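Local coordinates for histidinol-phosphate aminotransferase (Clostridium acetobutylicum, PDB 3FTB), which probably transfers amino groups in a reaction that depends on pyridoxal 5'-phosphate, at residues N36-K42 with Y264-S268; E99-V105 with V120-Y126. All coordinates share one frame; numbering follows the deposited sequence.

Interaction 1 (N36-K42 with Y264-S268); sequences NPLGIPK and YIEES
N36 meets the Y264 hydroxyl and the S268 side chain with its amide, whose plane is turned 39° from the tyrosine ring. These are van der Waals approaches: ND2 donates a hydrogen to the F216 carbonyl, while OD1 accepts from L38 N at 2.8 Å and closes an Asx turn. L38 then lays CD1 against S268 CA, 3.6 Å away, and brings CD2 beside the E267 carboxylate. At G39 the chain takes a positive phi and presents its carbonyl to the tyrosine: Y264 OH donates to G39 O at 2.6 Å, close to straight on to the carbonyl. The Y264 chi1 of 173° swings the ring off the helix, bringing its hydroxyl to G39 and one face to P41. I40 packs on L55 of the second subunit. P41 closes that ring face in a CH-pi contact, CG standing 3.8 Å from the ring centroid, while S268 OG lies over the opposite face, toward the rim, and donates to Y264 O. K42 bends its end toward E267 in a long salt bridge, NZ to OE2 4.0 Å. The loop, which follows strand 29-30 and leads into helix 42-45, thus rests on the first turns of helix 262-285, whose W271 also touches N36 and L38.

Interaction 2 (E99-V105 with V120-Y126); sequences EKILIIV and VSVVFSY
V105 lays CG1 over one face of the Y126 ring, 3.9 Å from its centroid, in a CH-pi contact, and the same methyl touches F124 CD1. The two strands are the parallel pair of a beta-alpha-beta unit: strand 100-105, helix 110-117, then strand 121-126, which forms one edge of the seven-stranded mixed sheet within this chain. The short segment axes approach to 4.5 Å and cross at -29°. The register is regular, K100 facing S121 through to V105 facing Y126, and the backbone bonds alternate: I101, I103 and V105 donate to S121, V123 and S125, whose strand returns N-H groups to the carbonyls of E99, I101 and I103. On the face that carries I101, I103 and V105, I103 CD1 packs on V122 CG2 at 3.8 Å, and helix 110-117 covers I103, V122 and F124. The other face is built from K100, L102 and I104 beside S121, V123 and S125. There L102 CD1 sits 3.7 Å from V123 CG1, helix 135-141 lies against L102, I104 and S125, and S125 OG bonds to D137. The extended K100 chain runs past S121, its CE pressed tightly on V123 CG2. Just before strand 100-105, E99 O takes two donors from one residue: S121 N from above the carbonyl plane at 3.0 Å, and S121 OG nearly head-on at 2.9 Å.

Interactions 1 and 2 lie on opposite sides of the chain's centre, their own centres 35 Å apart and their nearest atoms about 23 Å apart, so neither touches the other. In sequence they are nested: the strand pair of interaction 2 falls inside the long span that interaction 1 closes, between the loop 36-42 and helix 262-285. They differ in kind, since a ladder of backbone bonds joins the segments of interaction 2, whereas side chains carry the loop-on-helix packing of interaction 1. Both belong to the same class I and II aminotransferase family region, which is expected to use pyridoxal 5'-phosphate.

Interaction 1 (N36-K42 with Y264-S268)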
ATOM      1  N   ASN A  36      -8.173  -8.643  17.705  1.00 38.46           N
ATOM      2  CA  ASN A  36      -7.827  -9.653  18.701  1.00 38.51           C
ATOM      3  C   ASN A  36      -7.198  -9.015  19.936  1.00 37.47           C
ATOM      4  O   ASN A  36      -6.247  -8.246  19.826  1.00 48.00           O
ATOM      5  CB  ASN A  36      -6.869 -10.674  18.063  1.00 44.67           C
ATOM      6  CG  ASN A  36      -6.667 -11.920  18.909  1.00 40.47           C
ATOM      7  OD1 ASN A  36      -6.444 -11.843  20.118  1.00 35.96           O
ATOM      8  ND2 ASN A  36      -6.710 -13.082  18.260  1.00 36.93           N
ATOM      9  N   PRO A  37      -7.728  -9.341  21.123  1.00 39.88           N
ATOM     10  CA  PRO A  37      -7.315  -8.764  22.402  1.00 49.40           C
ATOM     11  C   PRO A  37      -6.016  -9.383  22.917  1.00 55.54           C
ATOM     12  O   PRO A  37      -5.308  -8.770  23.718  1.00 52.67           O
ATOM     13  CB  PRO A  37      -8.476  -9.165  23.307  1.00 38.19           C
ATOM     14  CG  PRO A  37      -8.733 -10.538  22.858  1.00 32.14           C
ATOM     15  CD  PRO A  37      -8.743 -10.382  21.344  1.00 36.37           C
ATOM     16  N   LEU A  38      -5.713 -10.592  22.456  1.00 60.12           N
ATOM     17  CA  LEU A  38      -4.524 -11.312  22.898  1.00 58.17           C
ATOM     18  C   LEU A  38      -3.240 -10.743  22.299  1.00 62.23           C
ATOM     19  O   LEU A  38      -2.177 -11.362  22.385  1.00 67.95           O
ATOM     20  CB  LEU A  38      -4.666 -12.799  22.588  1.00 47.89           C
ATOM     21  CG  LEU A  38      -5.710 -13.416  23.519  1.00 46.64           C
ATOM     22  CD1 LEU A  38      -6.503 -14.528  22.845  1.00 45.35           C
ATOM     23  CD2 LEU A  38      -5.042 -13.899  24.797  1.00 51.84           C
ATOM     24  N   GLY A  39      -3.357  -9.559  21.696  1.00 54.43           N
ATOM     25  CA  GLY A  39      -2.218  -8.793  21.222  1.00 43.58           C
ATOM     26  C   GLY A  39      -1.431  -9.353  20.052  1.00 42.33           C
ATOM     27  O   GLY A  39      -1.792 -10.371  19.463  1.00 45.20           O
ATOM     28  N   ILE A  40      -0.336  -8.663  19.735  1.00 46.02           N
ATOM     29  CA  ILE A  40       0.563  -8.999  18.634  1.00 50.22           C
ATOM     30  C   ILE A  40       1.267 -10.331  18.877  1.00 40.66           C
ATOM     31  O   ILE A  40       1.771 -10.568  19.973  1.00 42.79           O
ATOM     32  CB  ILE A  40       1.622  -7.881  18.469  1.00 57.88           C
ATOM     33  CG1 ILE A  40       0.932  -6.526  18.249  1.00 60.90           C
ATOM     34  CG2 ILE A  40       2.605  -8.210  17.349  1.00 53.00           C
ATOM     35  CD1 ILE A  40       1.816  -5.314  18.538  1.00 64.98           C
ATOM     36  N   PRO A  41       1.297 -11.207  17.857  1.00 41.92           N
ATOM     37  CA  PRO A  41       1.979 -12.502  17.983  1.00 39.16           C
ATOM     38  C   PRO A  41       3.409 -12.350  18.490  1.00 49.92           C
ATOM     39  O   PRO A  41       4.170 -11.479  18.042  1.00 43.88           O
ATOM     40  CB  PRO A  41       1.981 -13.040  16.550  1.00 29.80           C
ATOM     41  CG  PRO A  41       0.784 -12.431  15.936  1.00 35.21           C
ATOM     42  CD  PRO A  41       0.659 -11.052  16.540  1.00 42.32           C
ATOM     43  N   LYS A  42       3.771 -13.204  19.436  1.00 56.81           N
ATOM     44  CA  LYS A  42       5.078 -13.113  20.046  1.00 54.77           C
ATOM     45  C   LYS A  42       6.151 -13.362  18.997  1.00 53.61           C
ATOM     46  O   LYS A  42       7.313 -13.011  19.193  1.00 51.81           O
ATOM     47  CB  LYS A  42       5.181 -14.092  21.214  1.00 56.59           C
ATOM     48  CG  LYS A  42       4.247 -13.737  22.366  1.00 61.62           C
ATOM     49  CD  LYS A  42       4.545 -14.536  23.632  1.00 65.48           C
ATOM     50  CE  LYS A  42       3.606 -14.159  24.780  1.00 61.99           C
ATOM     51  NZ  LYS A  42       2.219 -14.649  24.554  1.00 60.87           N
ATOM     52  N   TYR A 264       0.195 -19.119  18.995  1.00 53.89           N
ATOM     53  CA  TYR A 264      -0.561 -17.881  19.093  1.00 48.02           C
ATOM     54  C   TYR A 264      -1.973 -18.183  18.628  1.00 41.19           C
ATOM     55  O   TYR A 264      -2.954 -17.687  19.190  1.00 48.26           O
ATOM     56  CB  TYR A 264       0.044 -16.787  18.209  1.00 45.86           C
ATOM     57  CG  TYR A 264      -0.801 -15.536  18.161  1.00 35.39           C
ATOM     58  CD1 TYR A 264      -0.619 -14.523  19.088  1.00 28.15           C
ATOM     59  CD2 TYR A 264      -1.800 -15.383  17.207  1.00 36.56           C
ATOM     60  CE1 TYR A 264      -1.390 -13.381  19.055  1.00 39.84           C
ATOM     61  CE2 TYR A 264      -2.587 -14.243  17.173  1.00 39.28           C
ATOM     62  CZ  TYR A 264      -2.374 -13.246  18.100  1.00 44.31           C
ATOM     63  OH  TYR A 264      -3.144 -12.105  18.085  1.00 45.62           O
ATOM     64  N   ILE A 265      -2.064 -19.014  17.595  1.00 34.41           N
ATOM     65  CA  ILE A 265      -3.349 -19.396  17.034  1.00 44.80           C
ATOM     66  C   ILE A 265      -4.197 -20.282  17.969  1.00 51.40           C
ATOM     67  O   ILE A 265      -5.419 -20.269  17.891  1.00 50.46           O
ATOM     68  CB  ILE A 265      -3.160 -20.068  15.653  1.00 39.17           C
ATOM     69  CG1 ILE A 265      -2.497 -19.081  14.681  1.00 36.31           C
ATOM     70  CG2 ILE A 265      -4.497 -20.566  15.098  1.00 38.67           C
ATOM     71  CD1 ILE A 265      -1.973 -19.707  13.377  1.00 31.49           C
ATOM     72  N   GLU A 266      -3.557 -21.034  18.860  1.00 57.82           N
ATOM     73  CA  GLU A 266      -4.289 -21.952  19.738  1.00 56.18           C
ATOM     74  C   GLU A 266      -4.704 -21.295  21.049  1.00 45.37           C
ATOM     75  O   GLU A 266      -5.756 -21.607  21.626  1.00 40.16           O
ATOM     76  CB  GLU A 266      -3.443 -23.189  20.035  1.00 66.32           C
ATOM     77  CG  GLU A 266      -3.211 -24.095  18.843  1.00 72.64           C
ATOM     78  CD  GLU A 266      -2.276 -25.241  19.174  1.00 81.35           C
ATOM     79  OE1 GLU A 266      -2.301 -26.256  18.446  1.00 84.10           O
ATOM     80  OE2 GLU A 266      -1.519 -25.126  20.166  1.00 82.16           O
ATOM     81  N   GLU A 267      -3.850 -20.400  21.527  1.00 37.55           N
ATOM     82  CA  GLU A 267      -4.136 -19.635  22.725  1.00 45.39           C
ATOM     83  C   GLU A 267      -5.313 -18.698  22.424  1.00 38.93           C
ATOM     84  O   GLU A 267      -6.105 -18.347  23.301  1.00 34.57           O
ATOM     85  CB  GLU A 267      -2.889 -18.842  23.137  1.00 55.23           C
ATOM     86  CG  GLU A 267      -2.947 -18.229  24.534  1.00 69.15           C
ATOM     87  CD  GLU A 267      -2.136 -16.941  24.653  1.00 69.65           C
ATOM     88  OE1 GLU A 267      -2.599 -16.008  25.348  1.00 74.89           O
ATOM     89  OE2 GLU A 267      -1.047 -16.861  24.046  1.00 57.87           O
ATOM     90  N   SER A 268      -5.429 -18.318  21.157  1.00 40.23           N
ATOM     91  CA  SER A 268      -6.479 -17.416  20.705  1.00 43.42           C
ATOM     92  C   SER A 268      -7.828 -18.146  20.614  1.00 49.97           C
ATOM     93  O   SER A 268      -8.833 -17.677  21.153  1.00 56.53           O
ATOM     94  CB  SER A 268      -6.085 -16.766  19.367  1.00 35.49           C
ATOM     95  OG  SER A 268      -4.955 -15.913  19.520  1.00 33.25           O
TER

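Interaction 2 (E99-V105 with V120-Y126)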
ATOM      1  N   GLU A  99     -19.127  -5.704 -13.707  1.00 39.97           N
ATOM      2  CA  GLU A  99     -20.057  -4.622 -14.028  1.00 45.92           C
ATOM      3  C   GLU A  99     -21.412  -4.772 -13.310  1.00 43.71           C
ATOM      4  O   GLU A  99     -22.315  -3.953 -13.491  1.00 49.35           O
ATOM      5  CB  GLU A  99     -20.220  -4.457 -15.558  1.00 57.59           C
ATOM      6  CG  GLU A  99     -20.673  -5.723 -16.312  1.00 73.09           C
ATOM      7  CD  GLU A  99     -20.767  -5.535 -17.834  1.00 77.92           C
ATOM      8  OE1 GLU A  99     -21.209  -6.476 -18.547  1.00 63.99           O
ATOM      9  OE2 GLU A  99     -20.391  -4.444 -18.315  1.00 86.16           O
ATOM     10  N   LYS A 100     -21.536  -5.810 -12.483  1.00 39.48           N
ATOM     11  CA  LYS A 100     -22.739  -6.029 -11.684  1.00 38.01           C
ATOM     12  C   LYS A 100     -22.532  -7.097 -10.611  1.00 41.95           C
ATOM     13  O   LYS A 100     -22.025  -8.183 -10.892  1.00 44.10           O
ATOM     14  CB  LYS A 100     -23.903  -6.419 -12.577  1.00 31.40           C
ATOM     15  CG  LYS A 100     -25.239  -6.432 -11.878  1.00 38.73           C
ATOM     16  CD  LYS A 100     -26.319  -6.666 -12.908  1.00 39.16           C
ATOM     17  CE  LYS A 100     -27.698  -6.459 -12.347  1.00 45.67           C
ATOM     18  NZ  LYS A 100     -28.696  -6.646 -13.435  1.00 40.06           N
ATOM     19  N   ILE A 101     -22.935  -6.791  -9.381  1.00 36.30           N
ATOM     20  CA  ILE A 101     -22.721  -7.719  -8.278  1.00 32.56           C
ATOM     21  C   ILE A 101     -23.963  -7.882  -7.396  1.00 34.78           C
ATOM     22  O   ILE A 101     -24.731  -6.946  -7.199  1.00 39.72           O
ATOM     23  CB  ILE A 101     -21.528  -7.273  -7.399  1.00 23.81           C
ATOM     24  CG1 ILE A 101     -20.954  -8.462  -6.625  1.00 25.44           C
ATOM     25  CG2 ILE A 101     -21.963  -6.165  -6.458  1.00 31.01           C
ATOM     26  CD1 ILE A 101     -19.554  -8.218  -6.010  1.00 13.79           C
ATOM     27  N   LEU A 102     -24.157  -9.087  -6.879  1.00 36.90           N
ATOM     28  CA  LEU A 102     -25.140  -9.336  -5.829  1.00 35.20           C
ATOM     29  C   LEU A 102     -24.456  -9.178  -4.473  1.00 37.19           C
ATOM     30  O   LEU A 102     -23.530  -9.929  -4.153  1.00 31.88           O
ATOM     31  CB  LEU A 102     -25.698 -10.759  -5.951  1.00 20.05           C
ATOM     32  CG  LEU A 102     -26.784 -11.221  -4.980  1.00 17.63           C
ATOM     33  CD1 LEU A 102     -28.095 -10.681  -5.442  1.00 25.97           C
ATOM     34  CD2 LEU A 102     -26.815 -12.745  -4.957  1.00 20.65           C
ATOM     35  N   ILE A 103     -24.898  -8.202  -3.684  1.00 34.98           N
ATOM     36  CA  ILE A 103     -24.360  -8.031  -2.343  1.00 24.48           C
ATOM     37  C   ILE A 103     -25.363  -8.554  -1.330  1.00 30.16           C
ATOM     38  O   ILE A 103     -26.510  -8.113  -1.293  1.00 33.56           O
ATOM     39  CB  ILE A 103     -23.989  -6.565  -2.026  1.00 26.36           C
ATOM     40  CG1 ILE A 103     -23.195  -5.949  -3.178  1.00 33.50           C
ATOM     41  CG2 ILE A 103     -23.169  -6.501  -0.742  1.00 20.19           C
ATOM     42  CD1 ILE A 103     -22.779  -4.515  -2.947  1.00 33.12           C
ATOM     43  N   ILE A 104     -24.936  -9.544  -0.549  1.00 31.99           N
ATOM     44  CA  ILE A 104     -25.751 -10.067   0.527  1.00 28.53           C
ATOM     45  C   ILE A 104     -25.647  -9.075   1.669  1.00 27.65           C
ATOM     46  O   ILE A 104     -24.546  -8.671   2.056  1.00 23.71           O
ATOM     47  CB  ILE A 104     -25.287 -11.460   0.994  1.00 30.48           C
ATOM     48  CG1 ILE A 104     -25.838 -12.539   0.061  1.00 32.90           C
ATOM     49  CG2 ILE A 104     -25.788 -11.734   2.412  1.00 30.84           C
ATOM     50  CD1 ILE A 104     -25.695 -12.220  -1.404  1.00 35.14           C
ATOM     51  N   VAL A 105     -26.795  -8.695   2.214  1.00 29.99           N
ATOM     52  CA  VAL A 105     -26.862  -7.563   3.118  1.00 28.62           C
ATOM     53  C   VAL A 105     -27.967  -7.838   4.160  1.00 40.90           C
ATOM     54  O   VAL A 105     -28.938  -8.529   3.849  1.00 49.82           O
ATOM     55  CB  VAL A 105     -27.125  -6.284   2.287  1.00 25.02           C
ATOM     56  CG1 VAL A 105     -28.614  -6.154   1.963  1.00 16.49           C
ATOM     57  CG2 VAL A 105     -26.583  -5.054   2.990  1.00 29.66           C
ATOM     58  N   VAL A 120     -19.874  -0.382 -10.554  1.00 42.24           N
ATOM     59  CA  VAL A 120     -20.488  -1.706 -10.617  1.00 34.86           C
ATOM     60  C   VAL A 120     -21.965  -1.618 -10.262  1.00 35.24           C
ATOM     61  O   VAL A 120     -22.343  -0.936  -9.315  1.00 36.34           O
ATOM     62  CB  VAL A 120     -19.801  -2.685  -9.652  1.00 30.81           C
ATOM     63  CG1 VAL A 120     -20.369  -4.078  -9.809  1.00 27.19           C
ATOM     64  CG2 VAL A 120     -18.285  -2.697  -9.879  1.00 26.19           C
ATOM     65  N   SER A 121     -22.805  -2.314 -11.023  1.00 46.60           N
ATOM     66  CA  SER A 121     -24.233  -2.386 -10.720  1.00 41.75           C
ATOM     67  C   SER A 121     -24.473  -3.247  -9.480  1.00 36.57           C
ATOM     68  O   SER A 121     -23.831  -4.285  -9.298  1.00 44.93           O
ATOM     69  CB  SER A 121     -25.007  -2.954 -11.910  1.00 44.73           C
ATOM     70  OG  SER A 121     -24.667  -2.272 -13.100  1.00 49.68           O
ATOM     71  N   VAL A 122     -25.395  -2.813  -8.629  1.00 32.43           N
ATOM     72  CA  VAL A 122     -25.643  -3.501  -7.369  1.00 31.34           C
ATOM     73  C   VAL A 122     -27.045  -4.082  -7.297  1.00 32.87           C
ATOM     74  O   VAL A 122     -28.037  -3.401  -7.576  1.00 38.05           O
ATOM     75  CB  VAL A 122     -25.411  -2.568  -6.162  1.00 33.13           C
ATOM     76  CG1 VAL A 122     -26.080  -3.123  -4.914  1.00 28.84           C
ATOM     77  CG2 VAL A 122     -23.927  -2.383  -5.930  1.00 32.87           C
ATOM     78  N   VAL A 123     -27.103  -5.350  -6.911  1.00 32.67           N
ATOM     79  CA  VAL A 123     -28.349  -6.065  -6.670  1.00 35.19           C
ATOM     80  C   VAL A 123     -28.248  -6.654  -5.264  1.00 37.79           C
ATOM     81  O   VAL A 123     -27.242  -7.276  -4.930  1.00 47.75           O
ATOM     82  CB  VAL A 123     -28.523  -7.202  -7.690  1.00 35.88           C
ATOM     83  CG1 VAL A 123     -29.789  -7.991  -7.414  1.00 31.57           C
ATOM     84  CG2 VAL A 123     -28.516  -6.642  -9.108  1.00 34.72           C
ATOM     85  N   PHE A 124     -29.267  -6.456  -4.434  1.00 33.55           N
ATOM     86  CA  PHE A 124     -29.200  -6.915  -3.040  1.00 34.97           C
ATOM     87  C   PHE A 124     -29.901  -8.258  -2.778  1.00 34.95           C
ATOM     88  O   PHE A 124     -30.926  -8.585  -3.397  1.00 32.12           O
ATOM     89  CB  PHE A 124     -29.725  -5.841  -2.063  1.00 33.30           C
ATOM     90  CG  PHE A 124     -28.796  -4.653  -1.883  1.00 34.91           C
ATOM     91  CD1 PHE A 124     -27.561  -4.799  -1.259  1.00 33.45           C
ATOM     92  CD2 PHE A 124     -29.167  -3.389  -2.319  1.00 42.06           C
ATOM     93  CE1 PHE A 124     -26.710  -3.714  -1.091  1.00 26.41           C
ATOM     94  CE2 PHE A 124     -28.317  -2.289  -2.152  1.00 37.50           C
ATOM     95  CZ  PHE A 124     -27.095  -2.449  -1.538  1.00 29.05           C
ATOM     96  N   SER A 125     -29.320  -9.043  -1.871  1.00 21.91           N
ATOM     97  CA  SER A 125     -30.008 -10.192  -1.297  1.00 21.41           C
ATOM     98  C   SER A 125     -29.992 -10.057   0.226  1.00 26.00           C
ATOM     99  O   SER A 125     -28.919  -9.959   0.849  1.00 19.42           O
ATOM    100  CB  SER A 125     -29.375 -11.518  -1.732  1.00 20.69           C
ATOM    101  OG  SER A 125     -30.095 -12.621  -1.195  1.00 25.76           O
ATOM    102  N   TYR A 126     -31.180 -10.033   0.820  1.00 29.22           N
ATOM    103  CA  TYR A 126     -31.307  -9.751   2.246  1.00 36.25           C
ATOM    104  C   TYR A 126     -31.324 -11.007   3.110  1.00 38.74           C
ATOM    105  O   TYR A 126     -32.034 -11.971   2.808  1.00 42.45           O
ATOM    106  CB  TYR A 126     -32.579  -8.946   2.503  1.00 39.07           C
ATOM    107  CG  TYR A 126     -32.514  -7.505   2.033  1.00 46.28           C
ATOM    108  CD1 TYR A 126     -32.685  -7.183   0.695  1.00 46.54           C
ATOM    109  CD2 TYR A 126     -32.288  -6.470   2.932  1.00 48.31           C
ATOM    110  CE1 TYR A 126     -32.629  -5.874   0.260  1.00 51.47           C
ATOM    111  CE2 TYR A 126     -32.233  -5.156   2.510  1.00 55.24           C
ATOM    112  CZ  TYR A 126     -32.404  -4.860   1.172  1.00 59.72           C
ATOM    113  OH  TYR A 126     -32.346  -3.547   0.748  1.00 65.52           O
TER